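Local coordinates for protein deacetylase EF_0837 (Enterococcus faecalis, PDB 2ICS) that deacetylates acetyl-(R)-mandelate, though with very low efficiency in vitro, as a zinc-dependent amidohydrolase that holds two zinc ions per subunit, at residues A287-W300 against L343-I357. Numbering follows the deposited sequence.
Sequences ATTMEKLRVVGYDW and LTDSNGLTRVAKEQI
Glu291 crosses from helix 287-296 to strand 355-357. Its CG stands beside the backbone N (chi1 -58°), and the chain then runs extended to the strand backbone. CB and CG pack near the carbonyl O of Glu355, CG also meeting Ile357 CG2 at 3.9 Å. At the tip the two oxygens part: OE2 accepts the backbone N of Ile357 at 3.0 Å through its anti lone pair, while OE1 passes near Leu343 CD2 and forms a salt bridge with Lys341, so the buried carboxylate is held at both oxygens. A water donates to both Glu291 O and Glu355 O, bridging helix and strand.

The helix belongs to the zinc-binding TIM-barrel part of this amidohydrolase. The strands, 331-344 and 350-364, form an antiparallel hairpin in a mixed sheet, and the second turns a corner at Lys354 beside the helix. Strand 350-353 crosses helix 287-296 at 91°; strand 355-357, past the corner, makes 148° with it, closer to antiparallel.

Beyond that corner, Glu355 OE1 takes three N-H groups. Arg294 approaches side-on with NE (2.6 Å) and NH2, OE1 lying in the guanidinium plane, and Trp300 NE1 adds a bond of 2.9 Å from above the carboxylate plane. Arg294 CG lies over one face of the indole, toward its rim, and the indole CH2 rests against Ile357 CB at 3.8 Å. Ile357 CD1 reaches the methyl CE of Met290, present as selenomethionine.

From strand 343-344, Leu343 CD1 touches both Glu291 O and Lys292 CG. Lys292, extended beyond CG, carries NZ to Thr344 O (2.9 Å) and also to Pro282 O.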
ATOM      1  N   ALA A 287      10.034   1.253   4.022  1.00 21.85           N
ATOM      2  CA  ALA A 287      10.841   0.867   5.180  1.00 22.69           C
ATOM      3  C   ALA A 287      10.711   1.889   6.315  1.00 22.12           C
ATOM      4  O   ALA A 287      10.534   1.519   7.481  1.00 21.05           O
ATOM      5  CB  ALA A 287      12.315   0.735   4.767  1.00 21.74           C
ATOM      6  N   THR A 288      10.793   3.170   5.960  1.00 20.62           N
ATOM      7  CA  THR A 288      10.689   4.260   6.925  1.00 20.91           C
ATOM      8  C   THR A 288       9.294   4.320   7.549  1.00 21.85           C
ATOM      9  O   THR A 288       9.136   4.663   8.719  1.00 21.19           O
ATOM     10  CB  THR A 288      11.005   5.613   6.253  1.00 20.27           C
ATOM     11  OG1 THR A 288      12.346   5.589   5.756  1.00 20.58           O
ATOM     12  CG2 THR A 288      10.870   6.763   7.241  1.00 18.95           C
ATOM     13  N   THR A 289       8.282   3.988   6.757  1.00 22.05           N
ATOM     14  CA  THR A 289       6.915   4.000   7.245  1.00 22.69           C
ATOM     15  C   THR A 289       6.754   2.813   8.195  1.00 22.82           C
ATOM     16  O   THR A 289       6.085   2.911   9.219  1.00 24.15           O
ATOM     17  CB  THR A 289       5.915   3.882   6.079  1.00 22.98           C
ATOM     18  OG1 THR A 289       6.216   4.884   5.099  1.00 26.70           O
ATOM     19  CG2 THR A 289       4.491   4.095   6.571  1.00 20.49           C
HETATM   20  N   MSE A 290       7.384   1.696   7.849  1.00 21.32           N
HETATM   21  CA  MSE A 290       7.333   0.498   8.675  1.00 22.85           C
HETATM   22  C   MSE A 290       8.014   0.751  10.030  1.00 22.42           C
HETATM   23  O   MSE A 290       7.543   0.282  11.067  1.00 18.79           O
HETATM   24  CB  MSE A 290       8.019  -0.660   7.942  1.00 24.84           C
HETATM   25  CG  MSE A 290       7.298  -1.077   6.656  1.00 29.54           C
HETATM   26 SE   MSE A 290       8.389  -2.188   5.494  1.00 39.31          SE
HETATM   27  CE  MSE A 290       8.460  -3.778   6.584  1.00 31.20           C
ATOM     28  N   GLU A 291       9.116   1.500  10.012  1.00 21.88           N
ATOM     29  CA  GLU A 291       9.841   1.819  11.234  1.00 23.40           C
ATOM     30  C   GLU A 291       9.004   2.743  12.116  1.00 23.55           C
ATOM     31  O   GLU A 291       9.185   2.783  13.333  1.00 21.47           O
ATOM     32  CB  GLU A 291      11.181   2.488  10.905  1.00 24.33           C
ATOM     33  CG  GLU A 291      12.079   1.645  10.013  1.00 26.88           C
ATOM     34  CD  GLU A 291      13.259   2.423   9.478  1.00 28.29           C
ATOM     35  OE1 GLU A 291      13.131   3.655   9.325  1.00 29.13           O
ATOM     36  OE2 GLU A 291      14.307   1.802   9.197  1.00 31.79           O
ATOM     37  N   LYS A 292       8.087   3.490  11.504  1.00 24.30           N
ATOM     38  CA  LYS A 292       7.232   4.386  12.280  1.00 23.70           C
ATOM     39  C   LYS A 292       6.203   3.586  13.075  1.00 24.05           C
ATOM     40  O   LYS A 292       5.919   3.899  14.228  1.00 25.12           O
ATOM     41  CB  LYS A 292       6.541   5.398  11.365  1.00 21.54           C
ATOM     42  CG  LYS A 292       7.505   6.436  10.793  1.00 24.12           C
ATOM     43  CD  LYS A 292       6.810   7.443   9.880  1.00 21.87           C
ATOM     44  CE  LYS A 292       7.827   8.424   9.305  1.00 22.89           C
ATOM     45  NZ  LYS A 292       7.265   9.291   8.238  1.00 22.43           N
ATOM     46  N   LEU A 293       5.639   2.546  12.472  1.00 25.71           N
ATOM     47  CA  LEU A 293       4.674   1.737  13.208  1.00 26.57           C
ATOM     48  C   LEU A 293       5.399   0.849  14.205  1.00 26.32           C
ATOM     49  O   LEU A 293       4.805   0.354  15.162  1.00 24.92           O
ATOM     50  CB  LEU A 293       3.832   0.914  12.243  1.00 24.91           C
ATOM     51  CG  LEU A 293       2.836   1.922  11.660  1.00 26.93           C
ATOM     52  CD1 LEU A 293       2.779   1.819  10.159  1.00 24.41           C
ATOM     53  CD2 LEU A 293       1.482   1.713  12.315  1.00 21.36           C
ATOM     54  N   ARG A 294       6.695   0.657  13.987  1.00 27.54           N
ATOM     55  CA  ARG A 294       7.486  -0.146  14.902  1.00 28.34           C
ATOM     56  C   ARG A 294       7.662   0.682  16.164  1.00 28.36           C
ATOM     57  O   ARG A 294       7.483   0.183  17.272  1.00 28.85           O
ATOM     58  CB  ARG A 294       8.852  -0.475  14.295  1.00 29.80           C
ATOM     59  CG  ARG A 294       9.831  -1.118  15.279  1.00 30.74           C
ATOM     60  CD  ARG A 294       9.206  -2.302  15.995  1.00 34.42           C
ATOM     61  NE  ARG A 294      10.122  -2.923  16.946  1.00 35.55           N
ATOM     62  CZ  ARG A 294       9.741  -3.474  18.095  1.00 37.38           C
ATOM     63  NH1 ARG A 294       8.457  -3.477  18.444  1.00 33.91           N
ATOM     64  NH2 ARG A 294      10.642  -4.027  18.897  1.00 36.42           N
ATOM     65  N   VAL A 295       7.990   1.959  15.987  1.00 27.92           N
ATOM     66  CA  VAL A 295       8.195   2.853  17.119  1.00 29.76           C
ATOM     67  C   VAL A 295       6.865   3.111  17.830  1.00 29.08           C
ATOM     68  O   VAL A 295       6.838   3.367  19.033  1.00 27.79           O
ATOM     69  CB  VAL A 295       8.824   4.202  16.667  1.00 31.68           C
ATOM     70  CG1 VAL A 295       7.784   5.072  15.980  1.00 33.30           C
ATOM     71  CG2 VAL A 295       9.419   4.921  17.863  1.00 32.57           C
ATOM     72  N   VAL A 296       5.767   3.046  17.081  1.00 28.60           N
ATOM     73  CA  VAL A 296       4.440   3.236  17.655  1.00 27.09           C
ATOM     74  C   VAL A 296       4.148   2.086  18.617  1.00 28.57           C
ATOM     75  O   VAL A 296       3.507   2.279  19.648  1.00 28.96           O
ATOM     76  CB  VAL A 296       3.334   3.256  16.559  1.00 27.15           C
ATOM     77  CG1 VAL A 296       1.952   3.045  17.185  1.00 24.36           C
ATOM     78  CG2 VAL A 296       3.357   4.577  15.826  1.00 25.00           C
ATOM     79  N   GLY A 297       4.614   0.888  18.274  1.00 29.67           N
ATOM     80  CA  GLY A 297       4.378  -0.257  19.138  1.00 29.07           C
ATOM     81  C   GLY A 297       4.154  -1.597  18.456  1.00 28.73           C
ATOM     82  O   GLY A 297       4.187  -2.632  19.123  1.00 30.00           O
ATOM     83  N   TYR A 298       3.912  -1.601  17.145  1.00 26.88           N
ATOM     84  CA  TYR A 298       3.704  -2.863  16.424  1.00 27.22           C
ATOM     85  C   TYR A 298       5.003  -3.677  16.467  1.00 26.44           C
ATOM     86  O   TYR A 298       6.081  -3.105  16.619  1.00 27.24           O
ATOM     87  CB  TYR A 298       3.355  -2.595  14.953  1.00 26.02           C
ATOM     88  CG  TYR A 298       2.035  -1.894  14.689  1.00 24.82           C
ATOM     89  CD1 TYR A 298       1.425  -1.097  15.660  1.00 23.80           C
ATOM     90  CD2 TYR A 298       1.435  -1.964  13.429  1.00 24.79           C
ATOM     91  CE1 TYR A 298       0.257  -0.384  15.379  1.00 22.01           C
ATOM     92  CE2 TYR A 298       0.268  -1.251  13.137  1.00 20.25           C
ATOM     93  CZ  TYR A 298      -0.309  -0.463  14.115  1.00 20.32           C
ATOM     94  OH  TYR A 298      -1.437   0.262  13.824  1.00 20.17           O
ATOM     95  N   ASP A 299       4.912  -5.002  16.349  1.00 27.02           N
ATOM     96  CA  ASP A 299       6.125  -5.827  16.328  1.00 27.63           C
ATOM     97  C   ASP A 299       6.451  -6.149  14.867  1.00 26.33           C
ATOM     98  O   ASP A 299       5.569  -6.125  14.013  1.00 24.08           O
ATOM     99  CB  ASP A 299       5.962  -7.123  17.146  1.00 30.54           C
ATOM    100  CG  ASP A 299       4.864  -8.042  16.614  1.00 34.69           C
ATOM    101  OD1 ASP A 299       4.775  -8.260  15.384  1.00 36.74           O
ATOM    102  OD2 ASP A 299       4.094  -8.572  17.441  1.00 36.77           O
ATOM    103  N   TRP A 300       7.714  -6.450  14.580  1.00 25.29           N
ATOM    104  CA  TRP A 300       8.122  -6.726  13.207  1.00 25.28           C
ATOM    105  C   TRP A 300       7.318  -7.779  12.450  1.00 25.84           C
ATOM    106  O   TRP A 300       7.007  -7.592  11.269  1.00 28.29           O
ATOM    107  CB  TRP A 300       9.618  -7.058  13.160  1.00 25.27           C
ATOM    108  CG  TRP A 300      10.475  -5.838  13.386  1.00 25.80           C
ATOM    109  CD1 TRP A 300      11.316  -5.607  14.437  1.00 26.18           C
ATOM    110  CD2 TRP A 300      10.524  -4.659  12.566  1.00 25.28           C
ATOM    111  NE1 TRP A 300      11.883  -4.354  14.325  1.00 26.37           N
ATOM    112  CE2 TRP A 300      11.413  -3.753  13.187  1.00 24.60           C
ATOM    113  CE3 TRP A 300       9.900  -4.281  11.368  1.00 24.63           C
ATOM    114  CZ2 TRP A 300      11.696  -2.488  12.651  1.00 23.20           C
ATOM    115  CZ3 TRP A 300      10.181  -3.017  10.833  1.00 22.45           C
ATOM    116  CH2 TRP A 300      11.071  -2.140  11.478  1.00 22.76           C
ATOM    117  N   LEU A 343      12.340  10.132  13.291  1.00 32.33           N
ATOM    118  CA  LEU A 343      11.211   9.926  12.397  1.00 30.90           C
ATOM    119  C   LEU A 343      10.215  11.045  12.603  1.00 29.14           C
ATOM    120  O   LEU A 343       9.874  11.379  13.733  1.00 29.65           O
ATOM    121  CB  LEU A 343      10.544   8.575  12.684  1.00 29.46           C
ATOM    122  CG  LEU A 343      11.423   7.326  12.567  1.00 28.06           C
ATOM    123  CD1 LEU A 343      10.649   6.116  13.067  1.00 27.98           C
ATOM    124  CD2 LEU A 343      11.856   7.122  11.134  1.00 24.81           C
ATOM    125  N   THR A 344       9.749  11.621  11.502  1.00 30.12           N
ATOM    126  CA  THR A 344       8.794  12.724  11.552  1.00 30.09           C
ATOM    127  C   THR A 344       7.513  12.339  10.821  1.00 27.88           C
ATOM    128  O   THR A 344       7.570  11.784   9.725  1.00 27.19           O
ATOM    129  CB  THR A 344       9.376  13.976  10.869  1.00 30.75           C
ATOM    130  OG1 THR A 344      10.708  14.197  11.344  1.00 36.69           O
ATOM    131  CG2 THR A 344       8.525  15.195  11.173  1.00 31.37           C
ATOM    132  N   ASP A 345       6.362  12.635  11.411  1.00 27.18           N
ATOM    133  CA  ASP A 345       5.115  12.300  10.743  1.00 27.97           C
ATOM    134  C   ASP A 345       4.643  13.456   9.871  1.00 27.60           C
ATOM    135  O   ASP A 345       5.389  14.407   9.638  1.00 28.49           O
ATOM    136  CB  ASP A 345       4.027  11.909  11.750  1.00 28.93           C
ATOM    137  CG  ASP A 345       3.664  13.035  12.698  1.00 27.85           C
ATOM    138  OD1 ASP A 345       4.010  14.203  12.422  1.00 28.23           O
ATOM    139  OD2 ASP A 345       3.009  12.741  13.719  1.00 30.32           O
ATOM    140  N   SER A 346       3.405  13.371   9.401  1.00 27.28           N
ATOM    141  CA  SER A 346       2.833  14.386   8.524  1.00 29.00           C
ATOM    142  C   SER A 346       2.531  15.709   9.211  1.00 30.58           C
ATOM    143  O   SER A 346       2.351  16.726   8.545  1.00 31.99           O
ATOM    144  CB  SER A 346       1.541  13.862   7.889  1.00 26.95           C
ATOM    145  OG  SER A 346       1.756  12.638   7.209  1.00 25.55           O
ATOM    146  N   ASN A 347       2.472  15.698  10.538  1.00 31.41           N
ATOM    147  CA  ASN A 347       2.159  16.907  11.283  1.00 31.48           C
ATOM    148  C   ASN A 347       3.309  17.448  12.131  1.00 33.72           C
ATOM    149  O   ASN A 347       3.089  18.248  13.040  1.00 33.88           O
ATOM    150  CB  ASN A 347       0.932  16.656  12.157  1.00 29.69           C
ATOM    151  CG  ASN A 347      -0.300  16.303  11.340  1.00 28.22           C
ATOM    152  OD1 ASN A 347      -0.959  15.295  11.591  1.00 25.42           O
ATOM    153  ND2 ASN A 347      -0.617  17.142  10.357  1.00 28.00           N
ATOM    154  N   GLY A 348       4.531  17.013  11.839  1.00 34.62           N
ATOM    155  CA  GLY A 348       5.675  17.506  12.578  1.00 34.60           C
ATOM    156  C   GLY A 348       6.005  16.823  13.894  1.00 36.53           C
ATOM    157  O   GLY A 348       6.949  17.232  14.568  1.00 37.49           O
ATOM    158  N   LEU A 349       5.236  15.809  14.284  1.00 35.92           N
ATOM    159  CA  LEU A 349       5.527  15.094  15.523  1.00 35.53           C
ATOM    160  C   LEU A 349       6.773  14.245  15.272  1.00 36.36           C
ATOM    161  O   LEU A 349       6.916  13.653  14.203  1.00 37.77           O
ATOM    162  CB  LEU A 349       4.362  14.183  15.916  1.00 35.16           C
ATOM    163  CG  LEU A 349       3.053  14.793  16.422  1.00 34.97           C
ATOM    164  CD1 LEU A 349       2.431  15.681  15.360  1.00 34.51           C
ATOM    165  CD2 LEU A 349       2.107  13.670  16.795  1.00 33.82           C
ATOM    166  N   THR A 350       7.667  14.180  16.255  1.00 35.98           N
ATOM    167  CA  THR A 350       8.900  13.413  16.109  1.00 34.96           C
ATOM    168  C   THR A 350       9.015  12.264  17.109  1.00 33.79           C
ATOM    169  O   THR A 350       8.507  12.340  18.228  1.00 31.94           O
ATOM    170  CB  THR A 350      10.135  14.331  16.258  1.00 37.91           C
ATOM    171  OG1 THR A 350      10.143  15.301  15.199  1.00 40.43           O
ATOM    172  CG2 THR A 350      11.420  13.520  16.209  1.00 39.82           C
ATOM    173  N   ARG A 351       9.682  11.197  16.683  1.00 31.84           N
ATOM    174  CA  ARG A 351       9.895  10.020  17.516  1.00 32.11           C
ATOM    175  C   ARG A 351      11.264   9.448  17.160  1.00 33.46           C
ATOM    176  O   ARG A 351      11.690   9.501  16.008  1.00 32.17           O
ATOM    177  CB  ARG A 351       8.806   8.969  17.255  1.00 30.36           C
ATOM    178  CG  ARG A 351       7.374   9.423  17.551  1.00 29.69           C
ATOM    179  CD  ARG A 351       7.169   9.674  19.040  1.00 29.55           C
ATOM    180  NE  ARG A 351       5.765   9.882  19.395  1.00 27.43           N
ATOM    181  CZ  ARG A 351       5.124  11.043  19.303  1.00 26.99           C
ATOM    182  NH1 ARG A 351       5.753  12.123  18.863  1.00 27.83           N
ATOM    183  NH2 ARG A 351       3.849  11.126  19.663  1.00 24.82           N
ATOM    184  N   VAL A 352      11.963   8.912  18.149  1.00 35.77           N
ATOM    185  CA  VAL A 352      13.277   8.341  17.892  1.00 37.24           C
ATOM    186  C   VAL A 352      13.169   6.826  17.793  1.00 37.55           C
ATOM    187  O   VAL A 352      12.874   6.154  18.778  1.00 39.29           O
ATOM    188  CB  VAL A 352      14.277   8.725  19.006  1.00 37.55           C
ATOM    189  CG1 VAL A 352      15.641   8.117  18.719  1.00 40.17           C
ATOM    190  CG2 VAL A 352      14.390  10.234  19.092  1.00 38.41           C
ATOM    191  N   ALA A 353      13.389   6.293  16.595  1.00 37.92           N
ATOM    192  CA  ALA A 353      13.316   4.852  16.382  1.00 38.23           C
ATOM    193  C   ALA A 353      14.596   4.190  16.865  1.00 38.53           C
ATOM    194  O   ALA A 353      15.679   4.765  16.757  1.00 37.99           O
ATOM    195  CB  ALA A 353      13.103   4.547  14.909  1.00 37.50           C
ATOM    196  N   LYS A 354      14.465   2.982  17.399  1.00 39.43           N
ATOM    197  CA  LYS A 354      15.613   2.239  17.895  1.00 40.31           C
ATOM    198  C   LYS A 354      15.996   1.131  16.920  1.00 39.05           C
ATOM    199  O   LYS A 354      17.082   0.558  17.024  1.00 38.51           O
ATOM    200  CB  LYS A 354      15.297   1.612  19.254  1.00 44.21           C
ATOM    201  CG  LYS A 354      14.932   2.600  20.352  1.00 48.68           C
ATOM    202  CD  LYS A 354      14.531   1.855  21.624  1.00 53.04           C
ATOM    203  CE  LYS A 354      14.257   2.813  22.774  1.00 55.44           C
ATOM    204  NZ  LYS A 354      15.467   3.615  23.122  1.00 57.70           N
ATOM    205  N   GLU A 355      15.106   0.827  15.978  1.00 35.31           N
ATOM    206  CA  GLU A 355      15.379  -0.237  15.015  1.00 34.92           C
ATOM    207  C   GLU A 355      15.092   0.185  13.572  1.00 34.74           C
ATOM    208  O   GLU A 355      14.088   0.842  13.286  1.00 32.37           O
ATOM    209  CB  GLU A 355      14.558  -1.477  15.382  1.00 37.07           C
ATOM    210  CG  GLU A 355      14.586  -1.802  16.877  1.00 40.43           C
ATOM    211  CD  GLU A 355      13.864  -3.091  17.229  1.00 43.15           C
ATOM    212  OE1 GLU A 355      12.673  -3.236  16.888  1.00 45.69           O
ATOM    213  OE2 GLU A 355      14.490  -3.967  17.855  1.00 46.26           O
ATOM    214  N   GLN A 356      15.985  -0.205  12.668  1.00 33.56           N
ATOM    215  CA  GLN A 356      15.861   0.128  11.255  1.00 33.99           C
ATOM    216  C   GLN A 356      15.805  -1.122  10.380  1.00 34.16           C
ATOM    217  O   GLN A 356      16.582  -2.062  10.575  1.00 33.97           O
ATOM    218  CB  GLN A 356      17.049   0.990  10.814  1.00 34.56           C
ATOM    219  CG  GLN A 356      17.085   2.392  11.404  1.00 34.41           C
ATOM    220  CD  GLN A 356      18.353   3.146  11.026  1.00 34.77           C
ATOM    221  OE1 GLN A 356      18.745   3.175   9.859  1.00 34.98           O
ATOM    222  NE2 GLN A 356      18.994   3.764  12.012  1.00 34.95           N
ATOM    223  N   ILE A 357      14.886  -1.131   9.416  1.00 30.93           N
ATOM    224  CA  ILE A 357      14.767  -2.265   8.510  1.00 30.90           C
ATOM    225  C   ILE A 357      15.322  -1.817   7.157  1.00 32.12           C
ATOM    226  O   ILE A 357      15.010  -0.721   6.688  1.00 28.86           O
ATOM    227  CB  ILE A 357      13.290  -2.745   8.392  1.00 29.84           C
ATOM    228  CG1 ILE A 357      13.217  -3.977   7.489  1.00 28.94           C
ATOM    229  CG2 ILE A 357      12.396  -1.615   7.882  1.00 26.16           C
ATOM    230  CD1 ILE A 357      11.895  -4.727   7.572  1.00 24.97           C
TER
HETATM  231  O   HOH W   1      11.445   1.348  14.300  1.00 29.76           O